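PDB 7BTX: MDM10 isoform 1 from Saccharomyces cerevisiae, which helps tether the endoplasmic reticulum to mitochondria as part of the ERMES complex and acts in late assembly of the TOM complex of the outer membrane. Local coordinates for residues 67-81 / 138-150. Sequence-based numbering, arbitrary orientation.
Sequences INGSLSYLYSDAQQL and KKSLYYGRMYYPS
Y73 N donates to G144 O at 2.6 Å, and G144 N returns a bond to Y73 O, marking a hydrogen-bonded pair. The same reciprocal pattern joins L71 to M146 and Y75 to Y142. With strand directions 174° apart, this identifies 68-76 and 140-147 as antiparallel neighbours.

On the face carrying S70, S72, L74, Y143 and R145, the arginine reaches back across the strands. R145 NE meets S72 OG at 2.8 Å, almost perfectly straight (179°) and in the guanidinium plane. Along its own strand NH1 donates to Y147 OH at 2.7 Å, also in plane. The bend at chi3 (-101°) turns the group so that these two edge bonds fix its orientation; S70 OG lies over one face and Y143 OH, itself hydrogen-bonded to E154 of strand 152-162, over the opposite one. Shortening R145 to an alanine is likely to cost S72 OG and Y147 OH the two separate N-H donors they take from one guanidinium. Farther along, L74 CD1 packs on L141 CG at 4.0 Å, and helix 5-16 touches L74 and Y143.

On the other face, Y75 and Y142 lie side by side, CD2 to CD1 at 3.8 Å, while L71 CB meets the edge of the Y148 ring at CE1 (3.5 Å).

The chemistry thus differs by face: a polar network and the helix on one side, Y73, Y75 and Y142 with L71 and M146 on the other, consistent with the inner and outer surfaces of a mitochondrial β-barrel wall.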
ATOM      1  N   ILE D  67      -7.839  -7.461   1.280  1.00 33.37           N
ATOM      2  CA  ILE D  67      -8.398  -8.807   1.161  1.00 33.37           C
ATOM      3  C   ILE D  67      -7.310  -9.870   1.246  1.00 33.37           C
ATOM      4  O   ILE D  67      -6.323  -9.829   0.504  1.00 33.37           O
ATOM      5  CB  ILE D  67      -9.201  -8.952  -0.149  1.00 33.37           C
ATOM      6  CG1 ILE D  67     -10.337  -7.930  -0.173  1.00 33.37           C
ATOM      7  CG2 ILE D  67      -9.715 -10.375  -0.327  1.00 33.37           C
ATOM      8  CD1 ILE D  67     -11.342  -8.127  -1.266  1.00 33.37           C
ATOM      9  N   ASN D  68      -7.487 -10.805   2.178  1.00 34.15           N
ATOM     10  CA  ASN D  68      -6.626 -11.969   2.337  1.00 34.15           C
ATOM     11  C   ASN D  68      -7.492 -13.203   2.163  1.00 34.15           C
ATOM     12  O   ASN D  68      -8.695 -13.108   1.917  1.00 34.15           O
ATOM     13  CB  ASN D  68      -5.930 -11.976   3.704  1.00 34.15           C
ATOM     14  CG  ASN D  68      -5.385 -10.628   4.091  1.00 34.15           C
ATOM     15  OD1 ASN D  68      -4.578 -10.041   3.377  1.00 34.15           O
ATOM     16  ND2 ASN D  68      -5.833 -10.120   5.227  1.00 34.15           N
ATOM     17  N   GLY D  69      -6.893 -14.372   2.321  1.00 33.19           N
ATOM     18  CA  GLY D  69      -7.642 -15.602   2.175  1.00 33.19           C
ATOM     19  C   GLY D  69      -6.763 -16.792   2.467  1.00 33.19           C
ATOM     20  O   GLY D  69      -5.555 -16.666   2.677  1.00 33.19           O
ATOM     21  N   SER D  70      -7.396 -17.959   2.472  1.00 33.17           N
ATOM     22  CA  SER D  70      -6.703 -19.196   2.786  1.00 33.17           C
ATOM     23  C   SER D  70      -7.466 -20.370   2.198  1.00 33.17           C
ATOM     24  O   SER D  70      -8.693 -20.346   2.116  1.00 33.17           O
ATOM     25  CB  SER D  70      -6.540 -19.375   4.295  1.00 33.17           C
ATOM     26  OG  SER D  70      -7.694 -19.956   4.861  1.00 33.17           O
ATOM     27  N   LEU D  71      -6.724 -21.394   1.789  1.00 32.49           N
ATOM     28  CA  LEU D  71      -7.286 -22.655   1.325  1.00 32.49           C
ATOM     29  C   LEU D  71      -6.809 -23.749   2.259  1.00 32.49           C
ATOM     30  O   LEU D  71      -5.614 -24.043   2.309  1.00 32.49           O
ATOM     31  CB  LEU D  71      -6.858 -22.970  -0.106  1.00 32.49           C
ATOM     32  CG  LEU D  71      -7.488 -24.142  -0.846  1.00 32.49           C
ATOM     33  CD1 LEU D  71      -8.874 -23.798  -1.238  1.00 32.49           C
ATOM     34  CD2 LEU D  71      -6.679 -24.446  -2.074  1.00 32.49           C
ATOM     35  N   SER D  72      -7.734 -24.355   2.985  1.00 32.00           N
ATOM     36  CA  SER D  72      -7.413 -25.409   3.927  1.00 32.00           C
ATOM     37  C   SER D  72      -7.756 -26.759   3.324  1.00 32.00           C
ATOM     38  O   SER D  72      -8.696 -26.885   2.545  1.00 32.00           O
ATOM     39  CB  SER D  72      -8.176 -25.225   5.235  1.00 32.00           C
ATOM     40  OG  SER D  72      -7.835 -23.999   5.847  1.00 32.00           O
ATOM     41  N   TYR D  73      -6.971 -27.767   3.675  1.00 31.88           N
ATOM     42  CA  TYR D  73      -7.296 -29.156   3.387  1.00 31.88           C
ATOM     43  C   TYR D  73      -7.404 -29.860   4.725  1.00 31.88           C
ATOM     44  O   TYR D  73      -6.591 -29.611   5.613  1.00 31.88           O
ATOM     45  CB  TYR D  73      -6.229 -29.811   2.507  1.00 31.88           C
ATOM     46  CG  TYR D  73      -6.474 -31.276   2.254  1.00 31.88           C
ATOM     47  CD1 TYR D  73      -7.415 -31.684   1.332  1.00 31.88           C
ATOM     48  CD2 TYR D  73      -5.768 -32.250   2.944  1.00 31.88           C
ATOM     49  CE1 TYR D  73      -7.654 -33.011   1.104  1.00 31.88           C
ATOM     50  CE2 TYR D  73      -6.005 -33.585   2.722  1.00 31.88           C
ATOM     51  CZ  TYR D  73      -6.948 -33.956   1.800  1.00 31.88           C
ATOM     52  OH  TYR D  73      -7.194 -35.284   1.562  1.00 31.88           O
ATOM     53  N   LEU D  74      -8.405 -30.714   4.887  1.00 35.50           N
ATOM     54  CA  LEU D  74      -8.594 -31.431   6.143  1.00 35.50           C
ATOM     55  C   LEU D  74      -9.254 -32.770   5.867  1.00 35.50           C
ATOM     56  O   LEU D  74     -10.421 -32.824   5.473  1.00 35.50           O
ATOM     57  CB  LEU D  74      -9.420 -30.609   7.130  1.00 35.50           C
ATOM     58  CG  LEU D  74      -9.936 -31.324   8.377  1.00 35.50           C
ATOM     59  CD1 LEU D  74      -8.803 -31.662   9.305  1.00 35.50           C
ATOM     60  CD2 LEU D  74     -10.946 -30.465   9.081  1.00 35.50           C
ATOM     61  N   TYR D  75      -8.509 -33.847   6.081  1.00 41.19           N
ATOM     62  CA  TYR D  75      -9.018 -35.205   5.977  1.00 41.19           C
ATOM     63  C   TYR D  75      -8.689 -35.924   7.274  1.00 41.19           C
ATOM     64  O   TYR D  75      -7.595 -35.751   7.815  1.00 41.19           O
ATOM     65  CB  TYR D  75      -8.401 -35.928   4.781  1.00 41.19           C
ATOM     66  CG  TYR D  75      -8.615 -37.416   4.805  1.00 41.19           C
ATOM     67  CD1 TYR D  75      -9.881 -37.954   4.639  1.00 41.19           C
ATOM     68  CD2 TYR D  75      -7.555 -38.284   5.007  1.00 41.19           C
ATOM     69  CE1 TYR D  75     -10.087 -39.312   4.671  1.00 41.19           C
ATOM     70  CE2 TYR D  75      -7.750 -39.646   5.041  1.00 41.19           C
ATOM     71  CZ  TYR D  75      -9.018 -40.153   4.872  1.00 41.19           C
ATOM     72  OH  TYR D  75      -9.215 -41.512   4.903  1.00 41.19           O
ATOM     73  N   SER D  76      -9.626 -36.718   7.779  1.00 46.36           N
ATOM     74  CA  SER D  76      -9.409 -37.464   9.005  1.00 46.36           C
ATOM     75  C   SER D  76     -10.189 -38.772   9.004  1.00 46.36           C
ATOM     76  O   SER D  76     -11.286 -38.861   8.450  1.00 46.36           O
ATOM     77  CB  SER D  76      -9.812 -36.645  10.215  1.00 46.36           C
ATOM     78  OG  SER D  76     -11.217 -36.641  10.354  1.00 46.36           O
ATOM     79  N   ASP D  77      -9.608 -39.788   9.646  1.00 52.22           N
ATOM     80  CA  ASP D  77     -10.283 -41.071   9.805  1.00 52.22           C
ATOM     81  C   ASP D  77     -11.386 -41.008  10.848  1.00 52.22           C
ATOM     82  O   ASP D  77     -12.342 -41.786  10.778  1.00 52.22           O
ATOM     83  CB  ASP D  77      -9.288 -42.161  10.202  1.00 52.22           C
ATOM     84  CG  ASP D  77      -8.187 -42.346   9.190  1.00 52.22           C
ATOM     85  OD1 ASP D  77      -8.087 -41.520   8.262  1.00 52.22           O
ATOM     86  OD2 ASP D  77      -7.416 -43.316   9.326  1.00 52.22           O
ATOM     87  N   ALA D  78     -11.260 -40.114  11.826  1.00 57.16           N
ATOM     88  CA  ALA D  78     -12.274 -39.949  12.860  1.00 57.16           C
ATOM     89  C   ALA D  78     -13.510 -39.317  12.244  1.00 57.16           C
ATOM     90  O   ALA D  78     -13.549 -38.106  12.017  1.00 57.16           O
ATOM     91  CB  ALA D  78     -11.735 -39.088  13.997  1.00 57.16           C
ATOM     92  N   GLN D  79     -14.533 -40.127  11.997  1.00 65.89           N
ATOM     93  CA  GLN D  79     -15.678 -39.689  11.209  1.00 65.89           C
ATOM     94  C   GLN D  79     -16.723 -38.945  12.028  1.00 65.89           C
ATOM     95  O   GLN D  79     -17.890 -38.904  11.620  1.00 65.89           O
ATOM     96  CB  GLN D  79     -16.320 -40.888  10.508  1.00 65.89           C
ATOM     97  CG  GLN D  79     -15.683 -41.257   9.169  1.00 65.89           C
ATOM     98  CD  GLN D  79     -15.666 -40.108   8.170  1.00 65.89           C
ATOM     99  OE1 GLN D  79     -14.696 -39.354   8.081  1.00 65.89           O
ATOM    100  NE2 GLN D  79     -16.746 -39.973   7.411  1.00 65.89           N
ATOM    101  N   GLN D  80     -16.344 -38.374  13.169  1.00 67.89           N
ATOM    102  CA  GLN D  80     -17.231 -37.572  14.000  1.00 67.89           C
ATOM    103  C   GLN D  80     -16.635 -36.194  14.267  1.00 67.89           C
ATOM    104  O   GLN D  80     -16.961 -35.556  15.268  1.00 67.89           O
ATOM    105  CB  GLN D  80     -17.519 -38.282  15.321  1.00 67.89           C
ATOM    106  CG  GLN D  80     -18.234 -39.624  15.197  1.00 67.89           C
ATOM    107  CD  GLN D  80     -17.274 -40.782  14.971  1.00 67.89           C
ATOM    108  OE1 GLN D  80     -16.070 -40.657  15.201  1.00 67.89           O
ATOM    109  NE2 GLN D  80     -17.803 -41.913  14.521  1.00 67.89           N
ATOM    110  N   LEU D  81     -15.765 -35.721  13.374  1.00 62.69           N
ATOM    111  CA  LEU D  81     -14.857 -34.635  13.723  1.00 62.69           C
ATOM    112  C   LEU D  81     -15.518 -33.268  13.635  1.00 62.69           C
ATOM    113  O   LEU D  81     -15.282 -32.413  14.493  1.00 62.69           O
ATOM    114  CB  LEU D  81     -13.622 -34.685  12.825  1.00 62.69           C
ATOM    115  CG  LEU D  81     -12.419 -33.816  13.188  1.00 62.69           C
ATOM    116  CD1 LEU D  81     -11.185 -34.633  13.023  1.00 62.69           C
ATOM    117  CD2 LEU D  81     -12.328 -32.601  12.300  1.00 62.69           C
ATOM    118  N   LYS D 138      -7.026 -47.325  14.823  1.00 55.83           N
ATOM    119  CA  LYS D 138      -6.052 -46.245  14.753  1.00 55.83           C
ATOM    120  C   LYS D 138      -6.586 -45.134  13.863  1.00 55.83           C
ATOM    121  O   LYS D 138      -6.848 -45.354  12.676  1.00 55.83           O
ATOM    122  CB  LYS D 138      -4.719 -46.764  14.225  1.00 55.83           C
ATOM    123  CG  LYS D 138      -4.153 -47.916  15.025  1.00 55.83           C
ATOM    124  CD  LYS D 138      -3.082 -48.657  14.252  1.00 55.83           C
ATOM    125  CE  LYS D 138      -1.940 -47.739  13.869  1.00 55.83           C
ATOM    126  NZ  LYS D 138      -0.772 -48.511  13.372  1.00 55.83           N
ATOM    127  N   LYS D 139      -6.744 -43.948  14.430  1.00 50.99           N
ATOM    128  CA  LYS D 139      -7.228 -42.787  13.705  1.00 50.99           C
ATOM    129  C   LYS D 139      -6.060 -41.961  13.187  1.00 50.99           C
ATOM    130  O   LYS D 139      -4.909 -42.154  13.577  1.00 50.99           O
ATOM    131  CB  LYS D 139      -8.119 -41.932  14.601  1.00 50.99           C
ATOM    132  CG  LYS D 139      -9.323 -42.673  15.140  1.00 50.99           C
ATOM    133  CD  LYS D 139     -10.182 -43.197  14.006  1.00 50.99           C
ATOM    134  CE  LYS D 139     -11.523 -43.706  14.498  1.00 50.99           C
ATOM    135  NZ  LYS D 139     -12.294 -44.326  13.391  1.00 50.99           N
ATOM    136  N   SER D 140      -6.368 -41.040  12.281  1.00 43.81           N
ATOM    137  CA  SER D 140      -5.367 -40.130  11.752  1.00 43.81           C
ATOM    138  C   SER D 140      -6.044 -38.836  11.347  1.00 43.81           C
ATOM    139  O   SER D 140      -7.249 -38.798  11.103  1.00 43.81           O
ATOM    140  CB  SER D 140      -4.618 -40.725  10.558  1.00 43.81           C
ATOM    141  OG  SER D 140      -3.870 -41.864  10.937  1.00 43.81           O
ATOM    142  N   LEU D 141      -5.255 -37.770  11.289  1.00 36.41           N
ATOM    143  CA  LEU D 141      -5.718 -36.477  10.809  1.00 36.41           C
ATOM    144  C   LEU D 141      -4.658 -35.903   9.897  1.00 36.41           C
ATOM    145  O   LEU D 141      -3.476 -35.905  10.244  1.00 36.41           O
ATOM    146  CB  LEU D 141      -6.021 -35.516  11.962  1.00 36.41           C
ATOM    147  CG  LEU D 141      -6.591 -34.139  11.620  1.00 36.41           C
ATOM    148  CD1 LEU D 141      -7.617 -33.768  12.620  1.00 36.41           C
ATOM    149  CD2 LEU D 141      -5.524 -33.069  11.653  1.00 36.41           C
ATOM    150  N   TYR D 142      -5.078 -35.420   8.739  1.00 34.53           N
ATOM    151  CA  TYR D 142      -4.209 -34.703   7.827  1.00 34.53           C
ATOM    152  C   TYR D 142      -4.787 -33.321   7.587  1.00 34.53           C
ATOM    153  O   TYR D 142      -5.962 -33.171   7.257  1.00 34.53           O
ATOM    154  CB  TYR D 142      -4.056 -35.452   6.506  1.00 34.53           C
ATOM    155  CG  TYR D 142      -3.455 -36.819   6.672  1.00 34.53           C
ATOM    156  CD1 TYR D 142      -4.259 -37.936   6.843  1.00 34.53           C
ATOM    157  CD2 TYR D 142      -2.084 -36.991   6.672  1.00 34.53           C
ATOM    158  CE1 TYR D 142      -3.712 -39.181   7.008  1.00 34.53           C
ATOM    159  CE2 TYR D 142      -1.530 -38.233   6.829  1.00 34.53           C
ATOM    160  CZ  TYR D 142      -2.346 -39.320   6.998  1.00 34.53           C
ATOM    161  OH  TYR D 142      -1.788 -40.561   7.157  1.00 34.53           O
ATOM    162  N   TYR D 143      -3.953 -32.309   7.778  1.00 33.07           N
ATOM    163  CA  TYR D 143      -4.412 -30.933   7.672  1.00 33.07           C
ATOM    164  C   TYR D 143      -3.320 -30.133   6.994  1.00 33.07           C
ATOM    165  O   TYR D 143      -2.147 -30.295   7.326  1.00 33.07           O
ATOM    166  CB  TYR D 143      -4.740 -30.355   9.045  1.00 33.07           C
ATOM    167  CG  TYR D 143      -4.943 -28.861   9.064  1.00 33.07           C
ATOM    168  CD1 TYR D 143      -6.136 -28.300   8.634  1.00 33.07           C
ATOM    169  CD2 TYR D 143      -3.950 -28.011   9.528  1.00 33.07           C
ATOM    170  CE1 TYR D 143      -6.327 -26.942   8.651  1.00 33.07           C
ATOM    171  CE2 TYR D 143      -4.129 -26.657   9.540  1.00 33.07           C
ATOM    172  CZ  TYR D 143      -5.318 -26.129   9.106  1.00 33.07           C
ATOM    173  OH  TYR D 143      -5.491 -24.773   9.134  1.00 33.07           O
ATOM    174  N   GLY D 144      -3.701 -29.286   6.046  1.00 30.65           N
ATOM    175  CA  GLY D 144      -2.774 -28.366   5.435  1.00 30.65           C
ATOM    176  C   GLY D 144      -3.505 -27.098   5.056  1.00 30.65           C
ATOM    177  O   GLY D 144      -4.711 -27.097   4.849  1.00 30.65           O
ATOM    178  N   ARG D 145      -2.753 -26.010   4.971  1.00 34.60           N
ATOM    179  CA  ARG D 145      -3.360 -24.726   4.664  1.00 34.60           C
ATOM    180  C   ARG D 145      -2.338 -23.800   4.029  1.00 34.60           C
ATOM    181  O   ARG D 145      -1.230 -23.655   4.540  1.00 34.60           O
ATOM    182  CB  ARG D 145      -3.927 -24.087   5.924  1.00 34.60           C
ATOM    183  CG  ARG D 145      -4.519 -22.736   5.701  1.00 34.60           C
ATOM    184  CD  ARG D 145      -4.859 -22.108   7.001  1.00 34.60           C
ATOM    185  NE  ARG D 145      -6.274 -22.209   7.298  1.00 34.60           N
ATOM    186  CZ  ARG D 145      -6.876 -21.492   8.233  1.00 34.60           C
ATOM    187  NH1 ARG D 145      -6.182 -20.625   8.946  1.00 34.60           N
ATOM    188  NH2 ARG D 145      -8.170 -21.638   8.446  1.00 34.60           N
ATOM    189  N   MET D 146      -2.712 -23.174   2.915  1.00 36.58           N
ATOM    190  CA  MET D 146      -1.913 -22.109   2.324  1.00 36.58           C
ATOM    191  C   MET D 146      -2.654 -20.793   2.497  1.00 36.58           C
ATOM    192  O   MET D 146      -3.877 -20.746   2.370  1.00 36.58           O
ATOM    193  CB  MET D 146      -1.587 -22.373   0.848  1.00 36.58           C
ATOM    194  CG  MET D 146      -2.747 -22.419  -0.116  1.00 36.58           C
ATOM    195  SD  MET D 146      -2.225 -22.621  -1.827  1.00 36.58           S
ATOM    196  CE  MET D 146      -1.790 -24.352  -1.863  1.00 36.58           C
ATOM    197  N   TYR D 147      -1.924 -19.749   2.860  1.00 40.91           N
ATOM    198  CA  TYR D 147      -2.438 -18.393   2.911  1.00 40.91           C
ATOM    199  C   TYR D 147      -1.963 -17.645   1.684  1.00 40.91           C
ATOM    200  O   TYR D 147      -0.766 -17.462   1.482  1.00 40.91           O
ATOM    201  CB  TYR D 147      -1.939 -17.666   4.158  1.00 40.91           C
ATOM    202  CG  TYR D 147      -2.386 -18.229   5.482  1.00 40.91           C
ATOM    203  CD1 TYR D 147      -1.679 -19.249   6.103  1.00 40.91           C
ATOM    204  CD2 TYR D 147      -3.492 -17.713   6.128  1.00 40.91           C
ATOM    205  CE1 TYR D 147      -2.079 -19.752   7.312  1.00 40.91           C
ATOM    206  CE2 TYR D 147      -3.899 -18.209   7.336  1.00 40.91           C
ATOM    207  CZ  TYR D 147      -3.187 -19.221   7.928  1.00 40.91           C
ATOM    208  OH  TYR D 147      -3.609 -19.714   9.138  1.00 40.91           O
ATOM    209  N   TYR D 148      -2.901 -17.174   0.875  1.00 39.73           N
ATOM    210  CA  TYR D 148      -2.396 -16.767  -0.430  1.00 39.73           C
ATOM    211  C   TYR D 148      -2.595 -15.327  -0.897  1.00 39.73           C
ATOM    212  O   TYR D 148      -2.982 -15.113  -2.052  1.00 39.73           O
ATOM    213  CB  TYR D 148      -2.954 -17.689  -1.511  1.00 39.73           C
ATOM    214  CG  TYR D 148      -4.408 -18.041  -1.380  1.00 39.73           C
ATOM    215  CD1 TYR D 148      -4.785 -19.325  -1.053  1.00 39.73           C
ATOM    216  CD2 TYR D 148      -5.396 -17.090  -1.522  1.00 39.73           C
ATOM    217  CE1 TYR D 148      -6.094 -19.658  -0.936  1.00 39.73           C
ATOM    218  CE2 TYR D 148      -6.701 -17.423  -1.393  1.00 39.73           C
ATOM    219  CZ  TYR D 148      -7.054 -18.702  -1.099  1.00 39.73           C
ATOM    220  OH  TYR D 148      -8.381 -19.025  -0.968  1.00 39.73           O
ATOM    221  N   PRO D 149      -2.338 -14.322  -0.077  1.00 42.24           N
ATOM    222  CA  PRO D 149      -1.543 -13.193  -0.579  1.00 42.24           C
ATOM    223  C   PRO D 149      -0.090 -13.431  -0.217  1.00 42.24           C
ATOM    224  O   PRO D 149       0.825 -12.815  -0.768  1.00 42.24           O
ATOM    225  CB  PRO D 149      -2.125 -11.975   0.146  1.00 42.24           C
ATOM    226  CG  PRO D 149      -3.360 -12.445   0.761  1.00 42.24           C
ATOM    227  CD  PRO D 149      -3.219 -13.900   1.018  1.00 42.24           C
ATOM    228  N   SER D 150       0.113 -14.351   0.727  1.00 43.98           N
ATOM    229  CA  SER D 150       1.371 -14.538   1.434  1.00 43.98           C
ATOM    230  C   SER D 150       2.168 -15.728   0.941  1.00 43.98           C
ATOM    231  O   SER D 150       3.390 -15.722   1.116  1.00 43.98           O
ATOM    232  CB  SER D 150       1.091 -14.720   2.921  1.00 43.98           C
ATOM    233  OG  SER D 150       0.385 -13.616   3.443  1.00 43.98           O
TER